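PDB 6T7J: carbon monoxide dehydrogenase from Thermococcus sp. AM4, which catalyses the oxidation of carbon monoxide to carbon dioxide and is seen here with a nickel-free, broken cluster at its cluster C site. Local coordinates for residues A[13-18]-A[456-461]; A[33-38]-A[321-326]; A[462-467]-A[608-613]. All blocks are in the same frame, centred on the assembly; numbering follows the deposited sequence.

Overall arrangement
Contact 1 lies on the same side of the chain's centre as each of the others and sits between them: its centre is about 12 Å from each, while those of contacts 2 and 3 are about 22 Å apart. Contact 2 is nested inside the long loop closed by contact 1, and contact 3 opens after both. Contacts 1 and 2 touch where His458 meets Met324 and Val14 meets Trp36. Contacts 1 and 3 share helix 460-471, with Ser461 packed on Pro610. Two six-stranded parallel sheets are involved: residues 321-326 follow strand 318-320 of one, and contact 3 joins helices of the other. The N-terminal segments thus pack on residues next to both sheets, and 321-326 reaches the broken Fe4S4 cluster through Phe322.

Contact 1 of 3, residues A[13-18]-A[456-461]; sequences GVSATK and VKHNYS
Ser15 and His458 meet through both their backbones and their side chains. Ser15 OG and His458 ND1 share a hydrogen bond of 3.1 Å at the edge of the imidazole, near its plane; the ring reaches this position because CG is anti to the backbone N (chi1 177°). Alongside, His458 N donates almost straight to Val14 O (3.1 Å, 173°), and His458 O accepts from Ala16 N at 2.8 Å. A water donates to both Val14 O and Val456 O, adding a water-mediated link to the two direct ones. Beyond these bonds the segments meet by packing: Ala16 CB sits 3.6 Å from Tyr460 CA, at the edge of the tyrosine ring. The extended Lys457 side chain runs beside the opposing backbone, its CE 3.2 Å from Gly13 O. Farther along, Thr17 CG2 lies 3.3 Å from Asn459 ND2, the amide nitrogen that also stands over one face of the His458 ring, toward its rim.

Second-shell bonds fix these groups. Ser15 OG accepts from Thr17 N (3.0 Å) and from Thr17 OG1, so three polar partners hold the serine hydroxyl. His458 NE2 has weak bonds to Asn452 and Ser321, while Asn459 OD1 accepts from Asn452 ND2 and Asn459 N donates to Glu554. Asn459 precedes helix 460-471, and its side chain is about 9 Å from the broken Fe4S4 cluster. The arrangement is a single beta bridge with the bonding pattern of parallel strands, in which an ST turn at Ser15 shapes the N-terminal segment.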
loop_
_atom_site.group_PDB
_atom_site.type_symbol
_atom_site.label_atom_id
_atom_site.label_comp_id
_atom_site.label_asym_id
_atom_site.label_seq_id
_atom_site.Cartn_x
_atom_site.Cartn_y
_atom_site.Cartn_z
ATOM N N GLY A 13 -35.614 -14.994 1.594
ATOM C CA GLY A 13 -35.375 -13.767 0.860
ATOM C C GLY A 13 -33.921 -13.344 0.867
ATOM O O GLY A 13 -33.602 -12.183 0.592
ATOM N N VAL A 14 -33.026 -14.285 1.171
ATOM C CA VAL A 14 -31.614 -13.945 1.304
ATOM C C VAL A 14 -30.938 -13.796 -0.057
ATOM O O VAL A 14 -29.983 -13.023 -0.193
ATOM C CB VAL A 14 -30.893 -14.994 2.171
ATOM C CG1 VAL A 14 -30.764 -16.313 1.427
ATOM C CG2 VAL A 14 -29.523 -14.490 2.591
ATOM N N SER A 15 -31.412 -14.504 -1.082
ATOM C CA SER A 15 -30.680 -14.578 -2.336
ATOM C C SER A 15 -31.651 -14.644 -3.507
ATOM O O SER A 15 -32.849 -14.888 -3.342
ATOM C CB SER A 15 -29.741 -15.786 -2.355
ATOM O OG SER A 15 -29.399 -16.145 -3.682
ATOM N N ALA A 16 -31.103 -14.433 -4.703
ATOM C CA ALA A 16 -31.865 -14.469 -5.942
ATOM C C ALA A 16 -31.511 -15.659 -6.823
ATOM O O ALA A 16 -32.093 -15.807 -7.903
ATOM C CB ALA A 16 -31.659 -13.170 -6.727
ATOM N N THR A 17 -30.572 -16.499 -6.404
ATOM C CA THR A 17 -30.211 -17.704 -7.136
ATOM C C THR A 17 -30.712 -18.925 -6.378
ATOM O O THR A 17 -30.567 -19.011 -5.155
ATOM C CB THR A 17 -28.697 -17.794 -7.347
ATOM O OG1 THR A 17 -28.023 -17.580 -6.102
ATOM C CG2 THR A 17 -28.239 -16.745 -8.347
ATOM N N LYS A 18 -31.309 -19.862 -7.110
ATOM C CA LYS A 18 -31.913 -21.031 -6.486
ATOM C C LYS A 18 -30.841 -21.929 -5.876
ATOM O O LYS A 18 -29.813 -22.204 -6.502
ATOM C CB LYS A 18 -32.739 -21.807 -7.511
ATOM C CG LYS A 18 -33.849 -21.001 -8.167
ATOM C CD LYS A 18 -34.924 -20.620 -7.161
ATOM C CE LYS A 18 -35.895 -19.603 -7.743
ATOM N NZ LYS A 18 -35.636 -18.225 -7.237
ATOM N N VAL A 456 -26.466 -6.493 0.690
ATOM C CA VAL A 456 -27.550 -6.435 -0.279
ATOM C C VAL A 456 -27.956 -7.862 -0.629
ATOM O O VAL A 456 -27.202 -8.820 -0.428
ATOM C CB VAL A 456 -27.158 -5.645 -1.545
ATOM C CG1 VAL A 456 -26.797 -4.212 -1.186
ATOM C CG2 VAL A 456 -26.001 -6.327 -2.264
ATOM N N LYS A 457 -29.173 -8.000 -1.154
ATOM C CA LYS A 457 -29.693 -9.316 -1.504
ATOM C C LYS A 457 -28.790 -9.989 -2.531
ATOM O O LYS A 457 -28.375 -9.369 -3.515
ATOM C CB LYS A 457 -31.120 -9.200 -2.040
ATOM C CG LYS A 457 -31.787 -10.546 -2.275
ATOM C CD LYS A 457 -33.275 -10.408 -2.527
ATOM C CE LYS A 457 -33.940 -11.775 -2.595
ATOM N NZ LYS A 457 -35.425 -11.678 -2.657
ATOM N N HIS A 458 -28.492 -11.266 -2.297
ATOM C CA HIS A 458 -27.452 -11.962 -3.047
ATOM C C HIS A 458 -27.848 -12.124 -4.512
ATOM O O HIS A 458 -28.854 -12.770 -4.828
ATOM C CB HIS A 458 -27.169 -13.319 -2.411
ATOM C CG HIS A 458 -26.155 -14.129 -3.155
ATOM N ND1 HIS A 458 -26.427 -15.384 -3.656
ATOM C CD2 HIS A 458 -24.871 -13.860 -3.491
ATOM C CE1 HIS A 458 -25.354 -15.855 -4.266
ATOM N NE2 HIS A 458 -24.396 -14.949 -4.179
ATOM N N ASN A 459 -27.049 -11.527 -5.398
ATOM C CA ASN A 459 -27.211 -11.593 -6.847
ATOM C C ASN A 459 -28.491 -10.925 -7.332
ATOM O O ASN A 459 -28.751 -10.902 -8.539
ATOM C CB ASN A 459 -27.168 -13.044 -7.337
ATOM C CG ASN A 459 -25.770 -13.632 -7.302
ATOM O OD1 ASN A 459 -24.777 -12.905 -7.317
ATOM N ND2 ASN A 459 -25.689 -14.955 -7.256
ATOM N N TYR A 460 -29.290 -10.360 -6.421
ATOM C CA TYR A 460 -30.544 -9.740 -6.842
ATOM C C TYR A 460 -30.298 -8.504 -7.697
ATOM O O TYR A 460 -30.950 -8.321 -8.731
ATOM C CB TYR A 460 -31.406 -9.381 -5.632
ATOM C CG TYR A 460 -32.725 -8.745 -6.018
ATOM C CD1 TYR A 460 -33.777 -9.518 -6.494
ATOM C CD2 TYR A 460 -32.913 -7.371 -5.925
ATOM C CE1 TYR A 460 -34.981 -8.942 -6.858
ATOM C CE2 TYR A 460 -34.115 -6.787 -6.286
ATOM C CZ TYR A 460 -35.143 -7.578 -6.752
ATOM O OH TYR A 460 -36.339 -7.003 -7.112
ATOM N N SER A 461 -29.369 -7.641 -7.283
ATOM C CA SER A 461 -29.140 -6.415 -8.042
ATOM C C SER A 461 -28.493 -6.713 -9.390
ATOM O O SER A 461 -28.865 -6.107 -10.400
ATOM C CB SER A 461 -28.298 -5.436 -7.226
ATOM O OG SER A 461 -29.088 -4.799 -6.234
HETATM O O HOH W 1 -27.694 -11.598 0.995
#

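Contact 2 of 3, residues A[33-38]-A[321-326]; sequences KTAWHR and SFLMQE. With MSK (Broken Fe4S4 cluster), chain F.
A capping box formed by Thr34 and His37 opens helix 35-42, and the carboxylate of Glu326 is docked against this helix start. Within the box Thr34 OG1 accepts from Trp36 N, and Thr34 N donates to His37 ND1 at 3.0 Å. Ala35 N, in the first turn, donates to Glu326 OE1 (2.9 Å) and meets the syn lone pair of that oxygen. The other oxygen, OE2, forms a salt bridge with Arg38: NH2 donates at 2.7 Å and 158°, supplemented by a weak bond from NH1. OE2 lies at the edge of the guanidinium, near its plane, but is itself approached from above the carboxylate plane, the two groups being turned 56° apart. Arg38 gets there by a bend at chi3 (-64°), which also sets one guanidinium face against Thr34 O, the oxygen lying over its centre. With an alanine in place of Glu326, the Arg38 guanidinium would probably lose its carboxylate mate and the N-H of Ala35 its acceptor at the helix start. Arg38 NH2 also donates to Val76 O of the second subunit, so the salt bridge lies against the dimer interface.

Next to this polar end, Leu323 fills the apolar half of the contact. Its CD2 packs on Ala35 CB at 3.8 Å, and its CB is 4.0 Å from Trp36 CZ2, while Trp36 CH2 approaches Leu323 O at 3.4 Å. The same segment reaches the broken Fe4S4 cluster through its preceding residue: Phe322 CB lies 3.6 Å from sulfur S4.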
loop_
_atom_site.group_PDB
_atom_site.type_symbol
_atom_site.label_atom_id
_atom_site.label_comp_id
_atom_site.label_asym_id
_atom_site.label_seq_id
_atom_site.Cartn_x
_atom_site.Cartn_y
_atom_site.Cartn_z
ATOM N N LYS A 33 -21.427 -21.561 10.569
ATOM C CA LYS A 33 -21.639 -20.149 10.279
ATOM C C LYS A 33 -21.212 -19.827 8.853
ATOM O O LYS A 33 -20.147 -20.257 8.401
ATOM C CB LYS A 33 -20.864 -19.276 11.265
ATOM C CG LYS A 33 -21.233 -19.484 12.724
ATOM C CD LYS A 33 -20.714 -18.341 13.588
ATOM C CE LYS A 33 -20.744 -18.699 15.064
ATOM N NZ LYS A 33 -20.437 -17.528 15.928
ATOM N N THR A 34 -22.045 -19.071 8.149
ATOM C CA THR A 34 -21.712 -18.532 6.839
ATOM C C THR A 34 -21.418 -17.040 6.966
ATOM O O THR A 34 -21.450 -16.466 8.059
ATOM C CB THR A 34 -22.841 -18.788 5.837
ATOM O OG1 THR A 34 -23.881 -17.820 6.023
ATOM C CG2 THR A 34 -23.409 -20.187 6.016
ATOM N N ALA A 35 -21.127 -16.408 5.827
ATOM C CA ALA A 35 -20.848 -14.976 5.831
ATOM C C ALA A 35 -22.048 -14.168 6.309
ATOM O O ALA A 35 -21.879 -13.108 6.923
ATOM C CB ALA A 35 -20.419 -14.519 4.436
ATOM N N TRP A 36 -23.265 -14.654 6.050
ATOM C CA TRP A 36 -24.458 -13.933 6.482
ATOM C C TRP A 36 -24.590 -13.932 8.003
ATOM O O TRP A 36 -24.895 -12.894 8.605
ATOM C CB TRP A 36 -25.698 -14.551 5.832
ATOM C CG TRP A 36 -25.788 -14.349 4.343
ATOM C CD1 TRP A 36 -26.269 -13.250 3.694
ATOM C CD2 TRP A 36 -25.401 -15.279 3.322
ATOM N NE1 TRP A 36 -26.201 -13.434 2.334
ATOM C CE2 TRP A 36 -25.673 -14.672 2.079
ATOM C CE3 TRP A 36 -24.847 -16.564 3.338
ATOM C CZ2 TRP A 36 -25.411 -15.305 0.864
ATOM C CZ3 TRP A 36 -24.589 -17.190 2.130
ATOM C CH2 TRP A 36 -24.871 -16.559 0.911
ATOM N N HIS A 37 -24.361 -15.084 8.641
ATOM C CA HIS A 37 -24.442 -15.156 10.098
ATOM C C HIS A 37 -23.423 -14.231 10.754
ATOM O O HIS A 37 -23.736 -13.538 11.730
ATOM C CB HIS A 37 -24.231 -16.596 10.568
ATOM C CG HIS A 37 -25.179 -17.579 9.955
ATOM N ND1 HIS A 37 -24.861 -18.324 8.840
ATOM C CD2 HIS A 37 -26.437 -17.941 10.303
ATOM C CE1 HIS A 37 -25.884 -19.101 8.526
ATOM N NE2 HIS A 37 -26.852 -18.885 9.398
ATOM N N ARG A 38 -22.198 -14.198 10.227
ATOM C CA ARG A 38 -21.174 -13.350 10.821
ATOM C C ARG A 38 -21.436 -11.875 10.540
ATOM O O ARG A 38 -21.143 -11.022 11.389
ATOM C CB ARG A 38 -19.795 -13.779 10.321
ATOM C CG ARG A 38 -19.426 -15.199 10.748
ATOM C CD ARG A 38 -17.994 -15.552 10.391
ATOM N NE ARG A 38 -17.789 -15.567 8.946
ATOM C CZ ARG A 38 -17.937 -16.643 8.180
ATOM N NH1 ARG A 38 -18.291 -17.802 8.721
ATOM N NH2 ARG A 38 -17.734 -16.559 6.873
ATOM N N SER A 321 -20.751 -17.998 -7.264
ATOM C CA SER A 321 -20.015 -16.754 -7.127
ATOM C C SER A 321 -19.421 -16.648 -5.719
ATOM O O SER A 321 -19.360 -17.636 -4.977
ATOM C CB SER A 321 -20.939 -15.578 -7.463
ATOM O OG SER A 321 -22.017 -15.502 -6.546
ATOM N N PHE A 322 -18.996 -15.441 -5.347
ATOM C CA PHE A 322 -18.282 -15.162 -4.106
ATOM C C PHE A 322 -18.978 -15.763 -2.890
ATOM O O PHE A 322 -18.502 -16.752 -2.321
ATOM C CB PHE A 322 -18.126 -13.647 -3.944
ATOM C CG PHE A 322 -17.404 -13.236 -2.696
ATOM C CD1 PHE A 322 -16.136 -13.717 -2.419
ATOM C CD2 PHE A 322 -17.992 -12.356 -1.803
ATOM C CE1 PHE A 322 -15.471 -13.336 -1.269
ATOM C CE2 PHE A 322 -17.332 -11.969 -0.655
ATOM C CZ PHE A 322 -16.071 -12.463 -0.386
ATOM N N LEU A 323 -20.127 -15.199 -2.516
ATOM C CA LEU A 323 -20.825 -15.578 -1.293
ATOM C C LEU A 323 -21.284 -17.030 -1.287
ATOM O O LEU A 323 -21.841 -17.502 -0.291
ATOM C CB LEU A 323 -22.026 -14.658 -1.073
ATOM C CG LEU A 323 -21.659 -13.295 -0.491
ATOM C CD1 LEU A 323 -22.884 -12.404 -0.395
ATOM C CD2 LEU A 323 -20.999 -13.466 0.866
ATOM N N MET A 324 -21.057 -17.753 -2.381
ATOM C CA MET A 324 -21.454 -19.149 -2.461
ATOM C C MET A 324 -20.321 -20.120 -2.154
ATOM O O MET A 324 -20.590 -21.320 -2.005
ATOM C CB MET A 324 -22.034 -19.454 -3.847
ATOM C CG MET A 324 -23.286 -18.648 -4.168
ATOM S SD MET A 324 -23.857 -18.840 -5.867
ATOM C CE MET A 324 -24.563 -20.485 -5.799
ATOM N N GLN A 325 -19.076 -19.640 -2.035
ATOM C CA GLN A 325 -17.956 -20.556 -1.824
ATOM C C GLN A 325 -18.185 -21.435 -0.596
ATOM O O GLN A 325 -18.139 -22.670 -0.686
ATOM C CB GLN A 325 -16.636 -19.781 -1.714
ATOM C CG GLN A 325 -16.603 -18.653 -0.691
ATOM C CD GLN A 325 -15.319 -17.850 -0.760
ATOM O OE1 GLN A 325 -14.263 -18.308 -0.322
ATOM N NE2 GLN A 325 -15.401 -16.648 -1.318
ATOM N N GLU A 326 -18.468 -20.813 0.554
ATOM C CA GLU A 326 -18.840 -21.565 1.749
ATOM C C GLU A 326 -19.925 -22.584 1.439
ATOM O O GLU A 326 -19.791 -23.772 1.758
ATOM C CB GLU A 326 -19.324 -20.611 2.839
ATOM C CG GLU A 326 -18.250 -20.087 3.762
ATOM C CD GLU A 326 -18.767 -18.969 4.635
ATOM O OE1 GLU A 326 -19.573 -18.157 4.132
ATOM O OE2 GLU A 326 -18.382 -18.908 5.822
HETATM S S1 MSK F . -13.857 -12.832 -7.530
HETATM S S3 MSK F . -13.359 -9.466 -6.836
HETATM S S4 MSK F . -15.853 -11.163 -5.200
HETATM S S5 MSK F . -15.828 -10.572 -8.602
HETATM FE FE1 MSK F . -12.489 -11.844 -9.033
HETATM FE FE2 MSK F . -16.035 -12.099 -7.166
HETATM FE FE3 MSK F . -15.565 -9.473 -6.541
HETATM FE FE4 MSK F . -13.795 -11.379 -5.786
#

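Contact 3 of 3, residues A[462-467]-A[608-613]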
loop_
_atom_site.group_PDB
_atom_site.type_symbol
_atom_site.label_atom_id
_atom_site.label_comp_id
_atom_site.label_asym_id
_atom_site.label_seq_id
_atom_site.Cartn_x
_atom_site.Cartn_y
_atom_site.Cartn_z
ATOM N N HIS A 462 -27.545 -7.653 -9.432
ATOM C CA HIS A 462 -26.958 -8.073 -10.701
ATOM C C HIS A 462 -28.042 -8.402 -11.725
ATOM O O HIS A 462 -28.142 -7.769 -12.788
ATOM C CB HIS A 462 -26.054 -9.292 -10.484
ATOM C CG HIS A 462 -24.775 -8.991 -9.764
ATOM N ND1 HIS A 462 -23.949 -7.944 -10.113
ATOM C CD2 HIS A 462 -24.175 -9.613 -8.721
ATOM C CE1 HIS A 462 -22.897 -7.931 -9.312
ATOM N NE2 HIS A 462 -23.011 -8.932 -8.459
ATOM N N VAL A 463 -28.889 -9.380 -11.394
ATOM C CA VAL A 463 -29.860 -9.883 -12.359
ATOM C C VAL A 463 -30.945 -8.848 -12.630
ATOM O O VAL A 463 -31.386 -8.688 -13.773
ATOM C CB VAL A 463 -30.454 -11.220 -11.879
ATOM C CG1 VAL A 463 -31.082 -11.079 -10.505
ATOM C CG2 VAL A 463 -31.482 -11.702 -12.865
ATOM N N THR A 464 -31.392 -8.127 -11.598
ATOM C CA THR A 464 -32.461 -7.154 -11.806
ATOM C C THR A 464 -31.996 -6.009 -12.698
ATOM O O THR A 464 -32.726 -5.585 -13.602
ATOM C CB THR A 464 -32.974 -6.631 -10.463
ATOM O OG1 THR A 464 -33.672 -7.678 -9.776
ATOM C CG2 THR A 464 -33.928 -5.466 -10.670
ATOM N N LEU A 465 -30.777 -5.506 -12.476
ATOM C CA LEU A 465 -30.242 -4.465 -13.343
ATOM C C LEU A 465 -30.072 -4.971 -14.769
ATOM O O LEU A 465 -30.439 -4.277 -15.727
ATOM C CB LEU A 465 -28.909 -3.959 -12.791
ATOM C CG LEU A 465 -28.281 -2.802 -13.568
ATOM C CD1 LEU A 465 -29.150 -1.568 -13.461
ATOM C CD2 LEU A 465 -26.885 -2.513 -13.063
ATOM N N ALA A 466 -29.523 -6.181 -14.931
ATOM C CA ALA A 466 -29.361 -6.732 -16.274
ATOM C C ALA A 466 -30.704 -6.852 -16.989
ATOM O O ALA A 466 -30.824 -6.489 -18.168
ATOM C CB ALA A 466 -28.663 -8.090 -16.199
ATOM N N LYS A 467 -31.725 -7.351 -16.285
ATOM C CA LYS A 467 -33.054 -7.504 -16.867
ATOM C C LYS A 467 -33.635 -6.157 -17.274
ATOM O O LYS A 467 -34.128 -5.990 -18.398
ATOM C CB LYS A 467 -33.986 -8.185 -15.864
ATOM C CG LYS A 467 -33.883 -9.695 -15.774
ATOM C CD LYS A 467 -35.045 -10.229 -14.945
ATOM C CE LYS A 467 -34.700 -11.526 -14.239
ATOM N NZ LYS A 467 -34.800 -12.699 -15.149
ATOM N N PRO A 608 -28.253 2.050 -4.286
ATOM C CA PRO A 608 -28.400 0.627 -3.937
ATOM C C PRO A 608 -29.631 -0.045 -4.535
ATOM O O PRO A 608 -29.741 -1.274 -4.434
ATOM C CB PRO A 608 -28.474 0.647 -2.403
ATOM C CG PRO A 608 -27.876 1.962 -2.003
ATOM C CD PRO A 608 -28.245 2.913 -3.095
ATOM N N ASP A 609 -30.551 0.703 -5.146
ATOM C CA ASP A 609 -31.742 0.109 -5.743
ATOM C C ASP A 609 -31.462 -0.255 -7.195
ATOM O O ASP A 609 -31.068 0.623 -7.975
ATOM C CB ASP A 609 -32.921 1.066 -5.665
ATOM C CG ASP A 609 -34.247 0.392 -5.987
ATOM O OD1 ASP A 609 -34.440 -0.042 -7.142
ATOM O OD2 ASP A 609 -35.102 0.302 -5.083
ATOM N N PRO A 610 -31.662 -1.512 -7.605
ATOM C CA PRO A 610 -31.343 -1.877 -8.997
ATOM C C PRO A 610 -32.255 -1.223 -10.020
ATOM O O PRO A 610 -31.792 -0.868 -11.109
ATOM C CB PRO A 610 -31.488 -3.407 -9.006
ATOM C CG PRO A 610 -31.607 -3.821 -7.579
ATOM C CD PRO A 610 -32.134 -2.659 -6.816
ATOM N N VAL A 611 -33.543 -1.054 -9.705
ATOM C CA VAL A 611 -34.473 -0.471 -10.671
ATOM C C VAL A 611 -34.221 1.025 -10.826
ATOM O O VAL A 611 -34.218 1.560 -11.946
ATOM C CB VAL A 611 -35.925 -0.766 -10.249
ATOM C CG1 VAL A 611 -36.891 -0.410 -11.371
ATOM C CG2 VAL A 611 -36.072 -2.228 -9.854
ATOM N N LYS A 612 -34.013 1.724 -9.706
ATOM C CA LYS A 612 -33.624 3.131 -9.758
ATOM C C LYS A 612 -32.341 3.312 -10.560
ATOM O O LYS A 612 -32.243 4.207 -11.412
ATOM C CB LYS A 612 -33.442 3.671 -8.339
ATOM C CG LYS A 612 -34.692 4.244 -7.697
ATOM C CD LYS A 612 -34.330 5.379 -6.747
ATOM C CE LYS A 612 -35.359 5.534 -5.639
ATOM N NZ LYS A 612 -34.728 5.515 -4.288
ATOM N N ALA A 613 -31.339 2.472 -10.285
ATOM C CA ALA A 613 -30.071 2.562 -10.999
ATOM C C ALA A 613 -30.254 2.280 -12.483
ATOM O O ALA A 613 -29.599 2.903 -13.325
ATOM C CB ALA A 613 -29.057 1.596 -10.389
#
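Methyl and ring contacts carry most of the meeting between Thr464 and Pro610. Thr464 CG2, anti to the backbone N, reaches out to Pro610 CB at 3.6 Å, and Thr464 CB lies 3.8 Å from the same proline carbon. The methyl also touches Val611 CG2 at 4.0 Å, so Thr464 bears on two successive residues. Leu465 works on the neighbouring side: with CG anti to the backbone N (chi1 -177°), its CD1 comes to 3.6 Å from Pro610 O and, more loosely, 4.4 Å from Ala613 CB.

These residues join two helices that flank a Rossmann-like parallel sheet with strand order 3-2-1-4-5-6. Helix 460-471 links strands 444-448 and 474-478, and helix 610-627 follows the outermost strand 604-606. The backbones come close at Leu465 and Pro610, whose CA atoms are 5.2 Å apart.

No hydrogen bond crosses between the two segments; Thr464 and Asp609 bond close by in their own stretches of chain. Thr464 OG1 bonds to Tyr460 O. Asp609, the N-cap ahead of Pro610, accepts through OD1 from Lys612 N at 3.1 Å, the donor standing above the carboxylate plane.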